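Local coordinates for protein 6-aminohexanoate-dimer hydrolase (Bacillus anthracis, PDB 4GB7) that probably hydrolyses the amide bond of the 6-aminohexanoate dimer, as a serine hydrolase of the beta-lactamase family, at residues Q151-E155 / E156-D160; L161-A165 / D166-K170; L182-M186 / D187-S191; T256-W259 / I260-I264; P330-I333 / T334-K338. All coordinates share one frame; numbering follows the deposited sequence.

In the fold
Contacts 1 to 4 form one helical cluster in this beta-lactamase-type fold. Contact 4, on helix 251-265, touches the other three. Its centre is about 10 Å from that of contact 2, 12 Å from contact 1 and 14 Å from contact 3. Contact 1 ends helix 143-155 and runs on into contact 2. Contact 5 stands apart. It touches only contact 1 of the four, with centres about 15 Å apart, and its nearest atoms are about 11 Å from contact 4. S140, K143 and Y249 fit the SxxK and tyrosine pattern of a probable active site. M188 of contact 3 touches this group, and L257 of contact 4 lies near it without touching.

Contact 1: Q151-E155 / E156-D160; sequences QSLAE and ENRID
L153 packs against I159 and E156 where helix 143-155 ends and the chain doubles back. L153 CB lies 3.8 Å from I159 CD1. I159 holds CG1 between its own backbone N and carbonyl carbon (chi1 63°), turning CG1 and CD1 back onto the last helical turn. A154 CB sits 4.0 Å from I159 CG1. The A154 CA-H is directed at I159 O, with 3.4 Å from CA to O. The CD2 branch of L153 leans the other way and touches both E156 OE1 and R158 CD. The turn is a Schellman motif, with N157 at positive phi (61°). R158 N donates to L153 O at 2.9 Å, and N157 N donates to A154 O at 3.0 Å. E156 N bonds to S152 O at 3.0 Å and weakly to L153 O. The E156 side chain runs back beside the helix. Its CG stands next to its own backbone N (chi1 -64°) and comes within 3.1 Å of S152 O. The chain then extends, and OE2 forms a salt bridge with R276 NH1 on helix 269-278. L153 also packs on I261 of helix 251-265, and I159 and R158 touch its I264.

Contact 2: L161-A165 / D166-K170; sequences LEKTA and DTYIK
T164 and D166 both place their first side-chain branch between backbone N and carbonyl carbon. T164 has chi1 57° for OG1, and D166 has chi1 63° for CG. This brings the two polar ends together at the start of the short, weakly bonded helix 165-168. T164 OG1 donates to D166 OD1 at 2.7 Å, nearly along the C-O axis of the acceptor. T167 OG1 lies 2.9 Å from T164 OG1 on another approach. The other carboxylate oxygen, D166 OD2, accepts from N174 N. The backbone coils through two successive i to i+3 bonds, T167 N to T164 O at 3.0 Å and Y168 N to A165 O. I169 N adds an alpha-type bond to A165 O. The Y168 side chain runs back across K163 at about a right angle. Its OH bonds to D160 N, just before this turn. A165 and I169 face helix 251-265, touching T256 and W259 respectively. K163 CD lies against the phenol end of Y168, 3.6 Å from OH.

Contact 3: L182-M186 / D187-S191; sequences LQQLM and DMQVS
Q183 and D187 are joined twice, once through backbone and once through side chains. Among the backbone bonds, D187 N donates to Q183 O at 2.9 Å, with a weak second bond to Q184 O. Q189 N donates to Q184 O at 2.9 Å, and M188 N donates to L185 O at 3.0 Å. With M188 at positive phi (58°), this is a Schellman motif that ends helix 182-186. Among the side-chain bonds, Q183 NE2 donates to D187 OD2 at 3.0 Å. The Q183 chain leaves with CG opposite its backbone N (chi1 -167°) and then bends at CG toward D187. The amide and carboxylate planes are 44° apart. OD2 lies close to the Q183 amide plane, but the N-H meets it from above the carboxylate plane. The apolar part is small: V190 CG2 touches L185 CD2 at 3.7 Å. Beyond the helix end, selenomethionine M188 packs on K143, the lysine of a probable SxxK motif. Q183 NE2 also bonds N357 OD1. D187 OD1 accepts from H356 ND1 and N357 N. These two donors and Q183 NE2 are consistent with an ionised D187, which ties the helix end to strand 354-356.

Contact 4: T256-W259 / I260-I264; sequences TLAW and IIRTI
W259 and T263, one turn apart on helix 251-265, cross obliquely. The indole stands out from the helix, with CG opposite its backbone N (chi1 -165°). T263 holds OG1 beside its own backbone N (chi1 -62°), so the hydroxyl turns back toward W259. OG1 is 3.5 Å from W259 CD1 and 3.1 Å from W259 O. The same carbonyl is the regular alpha-helical acceptor for T263 N at 2.9 Å. R262 runs back along the helix over A258. Its chain is extended from CG to NE, and the guanidinium lays one face over A258 O. A258 CB is 3.7 Å from R262 NH1. R262 NH2 makes a salt bridge with E297, and NH1 bonds Y231 OH. Y231 also stacks on the W259 ring, so one tyrosine serves both side chains. I260 and I261 point their CG1 branches back along the chain, beside the carbonyls one turn earlier. L257 and I261 both touch I150 of helix 143-155, and I260 meets L182 of helix 182-186. Inside the helix, I260 N bonds T256 O, I261 N bonds L257 O and R262 N bonds A258 O. I260 CG1 comes to 3.4 Å from T256 O.

Contact 5: P330-I333 / T334-K338; sequences PSSI and TEDIK
S332 and D336 are linked by backbone and by water along the first turn of helix 332-338. D336 N donates to S332 O at 2.8 Å. The carboxylate curls back over this carbonyl, and D336 CG lies 3.2 Å from S332 O. Water 2 bridges the side chains. It donates to D336 OD2 at 2.8 Å and to S332 OG at 3.1 Å. S332 holds OG between its backbone N and carbonyl carbon (chi1 70°), which leaves it facing this water. On another side of the turn, water 1 donates to P330 O at 2.8 Å and accepts from T334 N at 3.0 Å. E335 N bonds S331 O, and I337 N bonds I333 O weakly. I333 and I337 lie side by side and point the same way. I337 CD1 is 4.0 Å from I333 CG2 and close against I333 O, at 3.2 Å. In the next shell, S332 OG is bonded to E155 OE2, and T334 OG1 to N320 OD1. The helix packs with I333 on Q151 of helix 143-155 and on L317 of helix 307-318, and with I337 on strands 359-361 and 369-373.

Contact 1: Q151-E155 / E156-D160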
loop_
_atom_site.group_PDB
_atom_site.type_symbol
_atom_site.label_atom_id
_atom_site.label_comp_id
_atom_site.label_asym_id
_atom_site.label_seq_id
_atom_site.Cartn_x
_atom_site.Cartn_y
_atom_site.Cartn_z
ATOM N N GLN A 151 12.725 8.997 0.238
ATOM C CA GLN A 151 12.770 10.411 -0.198
ATOM C C GLN A 151 13.339 11.298 0.909
ATOM O O GLN A 151 14.167 12.193 0.640
ATOM C CB GLN A 151 11.402 10.917 -0.624
ATOM C CG GLN A 151 11.437 12.208 -1.443
ATOM C CD GLN A 151 12.164 12.002 -2.763
ATOM O OE1 GLN A 151 11.926 11.014 -3.475
ATOM N NE2 GLN A 151 13.084 12.894 -3.076
ATOM N N SER A 152 12.915 11.037 2.153
ATOM C CA SER A 152 13.414 11.798 3.325
ATOM C C SER A 152 14.922 11.599 3.455
ATOM O O SER A 152 15.649 12.560 3.626
ATOM C CB SER A 152 12.725 11.375 4.620
ATOM O OG SER A 152 11.326 11.516 4.479
ATOM N N LEU A 153 15.383 10.351 3.404
ATOM C CA LEU A 153 16.814 10.089 3.541
ATOM C C LEU A 153 17.645 10.711 2.444
ATOM O O LEU A 153 18.797 11.197 2.687
ATOM C CB LEU A 153 17.064 8.579 3.626
ATOM C CG LEU A 153 16.611 7.846 4.884
ATOM C CD1 LEU A 153 16.602 6.355 4.616
ATOM C CD2 LEU A 153 17.508 8.152 6.060
ATOM N N ALA A 154 17.079 10.719 1.234
ATOM C CA ALA A 154 17.783 11.292 0.068
ATOM C C ALA A 154 17.945 12.812 0.255
ATOM O O ALA A 154 19.064 13.392 0.113
ATOM C CB ALA A 154 17.067 10.949 -1.225
ATOM N N GLU A 155 16.863 13.446 0.668
ATOM C CA GLU A 155 16.893 14.884 0.989
ATOM C C GLU A 155 17.753 15.286 2.232
ATOM O O GLU A 155 18.181 16.436 2.342
ATOM C CB GLU A 155 15.466 15.434 0.989
ATOM C CG GLU A 155 14.870 15.264 -0.430
ATOM C CD GLU A 155 13.555 15.976 -0.701
ATOM O OE1 GLU A 155 13.169 16.913 0.030
ATOM O OE2 GLU A 155 12.896 15.588 -1.680
ATOM N N GLU A 156 18.010 14.335 3.129
ATOM C CA GLU A 156 18.882 14.520 4.304
ATOM C C GLU A 156 20.333 14.254 3.895
ATOM O O GLU A 156 21.213 14.354 4.724
ATOM C CB GLU A 156 18.498 13.558 5.451
ATOM C CG GLU A 156 17.085 13.745 6.070
ATOM C CD GLU A 156 16.620 12.564 6.962
ATOM O OE1 GLU A 156 17.479 11.729 7.316
ATOM O OE2 GLU A 156 15.387 12.461 7.322
ATOM N N ASN A 157 20.557 13.944 2.620
ATOM C CA ASN A 157 21.872 13.586 2.042
ATOM C C ASN A 157 22.536 12.335 2.624
ATOM O O ASN A 157 23.765 12.241 2.730
ATOM C CB ASN A 157 22.773 14.813 2.039
ATOM C CG ASN A 157 22.283 15.843 1.030
ATOM O OD1 ASN A 157 22.096 15.529 -0.150
ATOM N ND2 ASN A 157 22.004 17.032 1.491
ATOM N N ARG A 158 21.713 11.385 3.028
ATOM C CA ARG A 158 22.182 10.120 3.597
ATOM C C ARG A 158 22.321 9.018 2.551
ATOM O O ARG A 158 23.064 8.013 2.749
ATOM C CB ARG A 158 21.251 9.673 4.727
ATOM C CG ARG A 158 21.323 10.670 5.883
ATOM C CD ARG A 158 20.658 10.177 7.123
ATOM N NE ARG A 158 21.434 9.085 7.707
ATOM C CZ ARG A 158 21.064 8.400 8.785
ATOM N NH1 ARG A 158 19.901 8.665 9.381
ATOM N NH2 ARG A 158 21.836 7.415 9.220
ATOM N N ILE A 159 21.567 9.191 1.473
ATOM C CA ILE A 159 21.596 8.328 0.291
ATOM C C ILE A 159 21.420 9.225 -0.954
ATOM O O ILE A 159 20.942 10.375 -0.880
ATOM C CB ILE A 159 20.488 7.251 0.320
ATOM C CG1 ILE A 159 19.101 7.850 0.310
ATOM C CG2 ILE A 159 20.673 6.264 1.491
ATOM C CD1 ILE A 159 17.962 6.854 0.409
ATOM N N ASP A 160 21.806 8.679 -2.098
ATOM C CA ASP A 160 21.712 9.324 -3.384
ATOM C C ASP A 160 20.868 8.416 -4.259
ATOM O O ASP A 160 21.246 7.261 -4.500
ATOM C CB ASP A 160 23.114 9.447 -3.946
ATOM C CG ASP A 160 23.184 10.202 -5.267
ATOM O OD1 ASP A 160 22.235 10.247 -6.039
ATOM O OD2 ASP A 160 24.292 10.698 -5.573
#

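Contact 2: L161-A165 / D166-K170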
loop_
_atom_site.group_PDB
_atom_site.type_symbol
_atom_site.label_atom_id
_atom_site.label_comp_id
_atom_site.label_asym_id
_atom_site.label_seq_id
_atom_site.Cartn_x
_atom_site.Cartn_y
_atom_site.Cartn_z
ATOM N N LEU A 161 19.744 8.945 -4.721
ATOM C CA LEU A 161 18.797 8.176 -5.499
ATOM C C LEU A 161 19.344 7.709 -6.862
ATOM O O LEU A 161 18.824 6.798 -7.468
ATOM C CB LEU A 161 17.505 8.953 -5.655
ATOM C CG LEU A 161 16.719 9.239 -4.378
ATOM C CD1 LEU A 161 15.438 10.008 -4.680
ATOM C CD2 LEU A 161 16.379 7.953 -3.644
ATOM N N GLU A 162 20.444 8.303 -7.306
ATOM C CA GLU A 162 21.046 7.930 -8.578
ATOM C C GLU A 162 22.176 6.916 -8.418
ATOM O O GLU A 162 22.743 6.453 -9.420
ATOM C CB GLU A 162 21.531 9.190 -9.316
ATOM C CG GLU A 162 20.414 10.078 -9.845
ATOM C CD GLU A 162 19.321 9.329 -10.614
ATOM O OE1 GLU A 162 19.658 8.439 -11.428
ATOM O OE2 GLU A 162 18.114 9.628 -10.410
ATOM N N LYS A 163 22.501 6.565 -7.166
ATOM C CA LYS A 163 23.415 5.471 -6.898
ATOM C C LYS A 163 22.687 4.125 -6.940
ATOM O O LYS A 163 21.438 4.058 -6.837
ATOM C CB LYS A 163 24.146 5.723 -5.579
ATOM C CG LYS A 163 25.143 6.858 -5.688
ATOM C CD LYS A 163 25.920 7.049 -4.402
ATOM C CE LYS A 163 26.880 8.208 -4.567
ATOM N NZ LYS A 163 27.704 8.436 -3.334
ATOM N N THR A 164 23.456 3.059 -7.125
ATOM C CA THR A 164 22.932 1.710 -7.183
ATOM C C THR A 164 22.646 1.197 -5.784
ATOM O O THR A 164 23.294 1.566 -4.816
ATOM C CB THR A 164 23.934 0.720 -7.829
ATOM O OG1 THR A 164 25.175 0.731 -7.106
ATOM C CG2 THR A 164 24.156 1.050 -9.313
ATOM N N ALA A 165 21.660 0.314 -5.684
ATOM C CA ALA A 165 21.349 -0.318 -4.420
ATOM C C ALA A 165 22.537 -1.040 -3.805
ATOM O O ALA A 165 22.666 -1.055 -2.579
ATOM C CB ALA A 165 20.143 -1.271 -4.549
ATOM N N ASP A 166 23.409 -1.645 -4.624
ATOM C CA ASP A 166 24.537 -2.385 -4.098
ATOM C C ASP A 166 25.663 -1.473 -3.625
ATOM O O ASP A 166 26.643 -1.944 -3.035
ATOM C CB ASP A 166 25.020 -3.504 -5.059
ATOM C CG ASP A 166 25.546 -2.988 -6.400
ATOM O OD1 ASP A 166 25.856 -1.786 -6.538
ATOM O OD2 ASP A 166 25.688 -3.838 -7.327
ATOM N N THR A 167 25.467 -0.166 -3.784
ATOM C CA THR A 167 26.335 0.822 -3.119
ATOM C C THR A 167 26.099 0.740 -1.590
ATOM O O THR A 167 27.011 0.908 -0.781
ATOM C CB THR A 167 26.068 2.257 -3.626
ATOM O OG1 THR A 167 26.391 2.355 -5.043
ATOM C CG2 THR A 167 26.900 3.301 -2.799
ATOM N N TYR A 168 24.854 0.450 -1.221
ATOM C CA TYR A 168 24.464 0.456 0.157
ATOM C C TYR A 168 24.322 -0.937 0.724
ATOM O O TYR A 168 24.533 -1.125 1.919
ATOM C CB TYR A 168 23.163 1.224 0.338
ATOM C CG TYR A 168 23.262 2.623 -0.176
ATOM C CD1 TYR A 168 24.100 3.543 0.445
ATOM C CD2 TYR A 168 22.619 3.013 -1.338
ATOM C CE1 TYR A 168 24.208 4.830 -0.038
ATOM C CE2 TYR A 168 22.724 4.291 -1.838
ATOM C CZ TYR A 168 23.564 5.190 -1.211
ATOM O OH TYR A 168 23.686 6.483 -1.671
ATOM N N ILE A 169 23.920 -1.901 -0.129
ATOM C CA ILE A 169 23.745 -3.290 0.300
ATOM C C ILE A 169 24.812 -4.154 -0.397
ATOM O O ILE A 169 24.628 -4.606 -1.511
ATOM C CB ILE A 169 22.336 -3.822 -0.036
ATOM C CG1 ILE A 169 21.230 -2.846 0.444
ATOM C CG2 ILE A 169 22.231 -5.237 0.539
ATOM C CD1 ILE A 169 21.178 -2.603 1.933
ATOM N N LYS A 170 25.966 -4.352 0.241
ATOM C CA LYS A 170 27.043 -5.058 -0.431
ATOM C C LYS A 170 26.672 -6.510 -0.743
ATOM O O LYS A 170 27.178 -7.086 -1.704
ATOM C CB LYS A 170 28.314 -4.973 0.376
ATOM C CG LYS A 170 28.296 -5.677 1.721
ATOM C CD LYS A 170 29.497 -5.212 2.545
ATOM C CE LYS A 170 29.912 -6.229 3.576
ATOM N NZ LYS A 170 31.260 -5.829 4.052
#

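Contact 3: L182-M186 / D187-S191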
loop_
_atom_site.group_PDB
_atom_site.type_symbol
_atom_site.label_atom_id
_atom_site.label_comp_id
_atom_site.label_asym_id
_atom_site.label_seq_id
_atom_site.Cartn_x
_atom_site.Cartn_y
_atom_site.Cartn_z
ATOM N N LEU A 182 18.495 3.530 -6.994
ATOM C CA LEU A 182 17.397 3.708 -6.067
ATOM C C LEU A 182 16.171 4.285 -6.779
ATOM O O LEU A 182 15.043 3.844 -6.507
ATOM C CB LEU A 182 17.784 4.580 -4.893
ATOM C CG LEU A 182 18.500 3.847 -3.777
ATOM C CD1 LEU A 182 19.787 3.158 -4.214
ATOM C CD2 LEU A 182 18.743 4.798 -2.617
ATOM N N GLN A 183 16.387 5.261 -7.657
ATOM C CA GLN A 183 15.321 5.860 -8.433
ATOM C C GLN A 183 14.588 4.827 -9.297
ATOM O O GLN A 183 13.352 4.839 -9.350
ATOM C CB GLN A 183 15.807 7.079 -9.242
ATOM C CG GLN A 183 14.641 7.895 -9.810
ATOM C CD GLN A 183 13.735 8.467 -8.721
ATOM O OE1 GLN A 183 14.180 9.180 -7.843
ATOM N NE2 GLN A 183 12.445 8.167 -8.800
ATOM N N GLN A 184 15.335 3.949 -9.960
ATOM C CA GLN A 184 14.733 2.822 -10.718
ATOM C C GLN A 184 13.849 1.938 -9.870
ATOM O O GLN A 184 12.745 1.520 -10.303
ATOM C CB GLN A 184 15.817 2.035 -11.473
ATOM C CG GLN A 184 16.346 2.873 -12.631
ATOM C CD GLN A 184 17.693 2.354 -13.199
ATOM O OE1 GLN A 184 18.372 1.461 -12.592
ATOM N NE2 GLN A 184 18.102 2.914 -14.327
ATOM N N LEU A 185 14.312 1.654 -8.659
ATOM C CA LEU A 185 13.521 0.873 -7.691
ATOM C C LEU A 185 12.247 1.630 -7.299
ATOM O O LEU A 185 11.094 1.055 -7.325
ATOM C CB LEU A 185 14.365 0.515 -6.465
ATOM C CG LEU A 185 15.541 -0.421 -6.680
ATOM C CD1 LEU A 185 16.552 -0.347 -5.537
ATOM C CD2 LEU A 185 15.142 -1.875 -6.872
HETATM N N MSE A 186 12.426 2.885 -6.917
HETATM C CA MSE A 186 11.298 3.794 -6.592
HETATM C C MSE A 186 10.218 3.837 -7.690
HETATM O O MSE A 186 8.997 3.885 -7.398
HETATM C CB MSE A 186 11.817 5.210 -6.314
HETATM C CG MSE A 186 12.557 5.394 -4.999
HETATM SE SE MSE A 186 11.294 5.390 -3.538
HETATM C CE MSE A 186 11.008 7.278 -3.537
ATOM N N ASP A 187 10.659 3.783 -8.951
ATOM C CA ASP A 187 9.748 3.862 -10.089
ATOM C C ASP A 187 9.310 2.504 -10.654
ATOM O O ASP A 187 8.673 2.466 -11.726
ATOM C CB ASP A 187 10.368 4.734 -11.203
ATOM C CG ASP A 187 10.430 6.218 -10.820
ATOM O OD1 ASP A 187 9.589 6.640 -10.007
ATOM O OD2 ASP A 187 11.350 6.921 -11.280
HETATM N N MSE A 188 9.673 1.409 -9.989
HETATM C CA MSE A 188 9.272 0.086 -10.427
HETATM C C MSE A 188 9.756 -0.178 -11.876
HETATM O O MSE A 188 9.042 -0.638 -12.713
HETATM C CB MSE A 188 7.756 -0.092 -10.278
HETATM C CG MSE A 188 7.372 -0.289 -8.857
HETATM SE SE MSE A 188 8.057 -1.758 -7.929
HETATM C CE MSE A 188 6.759 -1.772 -6.500
ATOM N N GLN A 189 11.012 0.137 -12.138
ATOM C CA GLN A 189 11.592 -0.095 -13.434
ATOM C C GLN A 189 12.692 -1.198 -13.422
ATOM O O GLN A 189 13.600 -1.228 -14.281
ATOM C CB GLN A 189 12.112 1.202 -14.002
ATOM C CG GLN A 189 11.032 2.200 -14.380
ATOM C CD GLN A 189 11.590 3.547 -14.712
ATOM O OE1 GLN A 189 12.766 3.823 -14.471
ATOM N NE2 GLN A 189 10.769 4.394 -15.300
ATOM N N VAL A 190 12.569 -2.118 -12.476
ATOM C CA VAL A 190 13.466 -3.257 -12.333
ATOM C C VAL A 190 12.705 -4.530 -12.681
ATOM O O VAL A 190 11.686 -4.894 -12.022
ATOM C CB VAL A 190 14.044 -3.310 -10.898
ATOM C CG1 VAL A 190 15.076 -4.401 -10.803
ATOM C CG2 VAL A 190 14.623 -1.919 -10.485
ATOM N N SER A 191 13.185 -5.188 -13.739
ATOM C CA SER A 191 12.465 -6.322 -14.350
ATOM C C SER A 191 13.123 -7.607 -13.870
ATOM O O SER A 191 14.280 -7.925 -14.246
ATOM C CB SER A 191 12.495 -6.210 -15.871
ATOM O OG SER A 191 11.710 -5.138 -16.372
#

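Contact 4: T256-W259 / I260-I264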
loop_
_atom_site.group_PDB
_atom_site.type_symbol
_atom_site.label_atom_id
_atom_site.label_comp_id
_atom_site.label_asym_id
_atom_site.label_seq_id
_atom_site.Cartn_x
_atom_site.Cartn_y
_atom_site.Cartn_z
ATOM N N THR A 256 13.962 -4.125 -1.428
ATOM C CA THR A 256 15.363 -3.667 -1.534
ATOM C C THR A 256 15.536 -2.280 -0.892
ATOM O O THR A 256 16.473 -2.009 -0.119
ATOM C CB THR A 256 15.842 -3.689 -2.980
ATOM O OG1 THR A 256 15.755 -5.038 -3.511
ATOM C CG2 THR A 256 17.319 -3.207 -3.098
ATOM N N LEU A 257 14.675 -1.374 -1.274
ATOM C CA LEU A 257 14.634 -0.038 -0.681
ATOM C C LEU A 257 14.542 -0.092 0.847
ATOM O O LEU A 257 15.212 0.630 1.535
ATOM C CB LEU A 257 13.474 0.783 -1.293
ATOM C CG LEU A 257 13.592 1.185 -2.761
ATOM C CD1 LEU A 257 12.314 1.821 -3.280
ATOM C CD2 LEU A 257 14.792 2.125 -2.967
ATOM N N ALA A 258 13.685 -0.948 1.383
ATOM C CA ALA A 258 13.592 -1.109 2.840
ATOM C C ALA A 258 14.893 -1.619 3.469
ATOM O O ALA A 258 15.245 -1.208 4.570
ATOM C CB ALA A 258 12.395 -1.962 3.229
ATOM N N TRP A 259 15.591 -2.534 2.774
ATOM C CA TRP A 259 16.879 -3.010 3.233
ATOM C C TRP A 259 17.864 -1.873 3.321
ATOM O O TRP A 259 18.577 -1.746 4.300
ATOM C CB TRP A 259 17.378 -4.122 2.311
ATOM C CG TRP A 259 18.503 -4.971 2.811
ATOM C CD1 TRP A 259 19.247 -4.853 3.994
ATOM C CD2 TRP A 259 19.012 -6.156 2.148
ATOM N NE1 TRP A 259 20.174 -5.874 4.098
ATOM C CE2 TRP A 259 20.099 -6.678 2.990
ATOM C CE3 TRP A 259 18.698 -6.810 0.971
ATOM C CZ2 TRP A 259 20.788 -7.824 2.652
ATOM C CZ3 TRP A 259 19.401 -7.961 0.632
ATOM C CH2 TRP A 259 20.434 -8.450 1.451
ATOM N N ILE A 260 17.820 -0.964 2.363
ATOM C CA ILE A 260 18.641 0.234 2.408
ATOM C C ILE A 260 18.296 1.105 3.626
ATOM O O ILE A 260 19.189 1.546 4.359
ATOM C CB ILE A 260 18.509 1.053 1.116
ATOM C CG1 ILE A 260 19.076 0.246 -0.067
ATOM C CG2 ILE A 260 19.218 2.400 1.216
ATOM C CD1 ILE A 260 18.772 0.813 -1.423
ATOM N N ILE A 261 17.006 1.325 3.864
ATOM C CA ILE A 261 16.584 2.077 5.056
ATOM C C ILE A 261 17.218 1.489 6.321
ATOM O O ILE A 261 17.778 2.226 7.163
ATOM C CB ILE A 261 15.056 2.119 5.182
ATOM C CG1 ILE A 261 14.444 2.934 4.027
ATOM C CG2 ILE A 261 14.601 2.716 6.530
ATOM C CD1 ILE A 261 12.945 2.838 3.905
ATOM N N ARG A 262 17.093 0.176 6.482
ATOM C CA ARG A 262 17.556 -0.488 7.696
ATOM C C ARG A 262 19.058 -0.357 7.825
ATOM O O ARG A 262 19.574 -0.065 8.890
ATOM C CB ARG A 262 17.149 -1.939 7.707
ATOM C CG ARG A 262 15.646 -2.237 7.751
ATOM C CD ARG A 262 15.368 -3.713 7.556
ATOM N NE ARG A 262 13.935 -3.956 7.369
ATOM C CZ ARG A 262 13.351 -4.325 6.231
ATOM N NH1 ARG A 262 14.063 -4.690 5.159
ATOM N NH2 ARG A 262 12.041 -4.483 6.184
ATOM N N THR A 263 19.759 -0.584 6.735
ATOM C CA THR A 263 21.208 -0.505 6.747
ATOM C C THR A 263 21.722 0.886 7.055
ATOM O O THR A 263 22.661 1.052 7.893
ATOM C CB THR A 263 21.781 -1.000 5.410
ATOM O OG1 THR A 263 21.420 -2.367 5.237
ATOM C CG2 THR A 263 23.320 -0.908 5.397
ATOM N N ILE A 264 21.182 1.878 6.342
ATOM C CA ILE A 264 21.565 3.307 6.593
ATOM C C ILE A 264 21.278 3.787 8.032
ATOM O O ILE A 264 22.113 4.408 8.669
ATOM C CB ILE A 264 20.947 4.259 5.557
ATOM C CG1 ILE A 264 21.530 3.983 4.157
ATOM C CG2 ILE A 264 21.065 5.728 5.972
ATOM C CD1 ILE A 264 22.928 4.485 3.918
#

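Contact 5: P330-I333 / T334-K338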
loop_
_atom_site.group_PDB
_atom_site.type_symbol
_atom_site.label_atom_id
_atom_site.label_comp_id
_atom_site.label_asym_id
_atom_site.label_seq_id
_atom_site.Cartn_x
_atom_site.Cartn_y
_atom_site.Cartn_z
ATOM N N PRO A 330 8.996 15.259 3.054
ATOM C CA PRO A 330 9.337 16.192 2.010
ATOM C C PRO A 330 8.129 16.621 1.166
ATOM O O PRO A 330 7.314 15.776 0.721
ATOM C CB PRO A 330 10.362 15.419 1.167
ATOM C CG PRO A 330 10.905 14.392 2.089
ATOM C CD PRO A 330 9.801 14.035 3.008
ATOM N N SER A 331 8.040 17.935 0.926
ATOM C CA SER A 331 7.006 18.458 0.048
ATOM C C SER A 331 7.213 17.940 -1.395
ATOM O O SER A 331 6.297 17.916 -2.191
ATOM C CB SER A 331 6.989 19.988 0.089
ATOM O OG SER A 331 8.231 20.485 -0.388
ATOM N N SER A 332 8.419 17.539 -1.739
ATOM C CA SER A 332 8.680 16.999 -3.080
ATOM C C SER A 332 7.848 15.757 -3.438
ATOM O O SER A 332 7.629 15.504 -4.625
ATOM C CB SER A 332 10.161 16.653 -3.247
ATOM O OG SER A 332 10.517 15.523 -2.461
ATOM N N ILE A 333 7.403 14.977 -2.432
ATOM C CA ILE A 333 6.730 13.721 -2.705
ATOM C C ILE A 333 5.525 14.009 -3.541
ATOM O O ILE A 333 5.362 13.486 -4.642
ATOM C CB ILE A 333 6.325 12.911 -1.435
ATOM C CG1 ILE A 333 7.566 12.470 -0.673
ATOM C CG2 ILE A 333 5.513 11.651 -1.818
ATOM C CD1 ILE A 333 7.351 11.987 0.742
ATOM N N THR A 334 4.677 14.878 -3.036
ATOM C CA THR A 334 3.448 15.182 -3.758
ATOM C C THR A 334 3.709 16.094 -4.974
ATOM O O THR A 334 3.068 15.917 -6.020
ATOM C CB THR A 334 2.413 15.825 -2.810
ATOM O OG1 THR A 334 2.956 17.032 -2.274
ATOM C CG2 THR A 334 2.124 14.889 -1.679
ATOM N N GLU A 335 4.668 17.026 -4.865
ATOM C CA GLU A 335 4.983 17.936 -5.950
ATOM C C GLU A 335 5.389 17.122 -7.181
ATOM O O GLU A 335 4.917 17.348 -8.291
ATOM C CB GLU A 335 6.153 18.883 -5.582
ATOM C CG GLU A 335 6.389 19.956 -6.643
ATOM C CD GLU A 335 7.496 20.954 -6.319
ATOM O OE1 GLU A 335 8.464 20.596 -5.621
ATOM O OE2 GLU A 335 7.402 22.097 -6.812
ATOM N N ASP A 336 6.301 16.187 -6.971
ATOM C CA ASP A 336 6.840 15.402 -8.080
ATOM C C ASP A 336 5.768 14.513 -8.716
ATOM O O ASP A 336 5.716 14.363 -9.940
ATOM C CB ASP A 336 8.025 14.552 -7.639
ATOM C CG ASP A 336 9.263 15.386 -7.340
ATOM O OD1 ASP A 336 9.225 16.619 -7.536
ATOM O OD2 ASP A 336 10.280 14.798 -6.880
ATOM N N ILE A 337 4.898 13.954 -7.888
ATOM C CA ILE A 337 3.817 13.162 -8.388
ATOM C C ILE A 337 2.881 13.980 -9.246
ATOM O O ILE A 337 2.507 13.561 -10.356
ATOM C CB ILE A 337 3.055 12.481 -7.259
ATOM C CG1 ILE A 337 3.929 11.372 -6.648
ATOM C CG2 ILE A 337 1.740 11.950 -7.771
ATOM C CD1 ILE A 337 3.496 10.930 -5.250
ATOM N N LYS A 338 2.503 15.156 -8.747
ATOM C CA LYS A 338 1.547 16.013 -9.457
ATOM C C LYS A 338 2.101 16.578 -10.754
ATOM O O LYS A 338 1.356 16.884 -11.645
ATOM C CB LYS A 338 0.990 17.078 -8.512
ATOM C CG LYS A 338 0.133 16.415 -7.406
ATOM C CD LYS A 338 -0.569 17.412 -6.491
ATOM C CE LYS A 338 0.417 18.188 -5.639
ATOM N NZ LYS A 338 -0.262 18.985 -4.572
HETATM O O HOH W 1 4.709 15.823 -0.229
HETATM O O HOH W 2 9.873 13.379 -4.547
#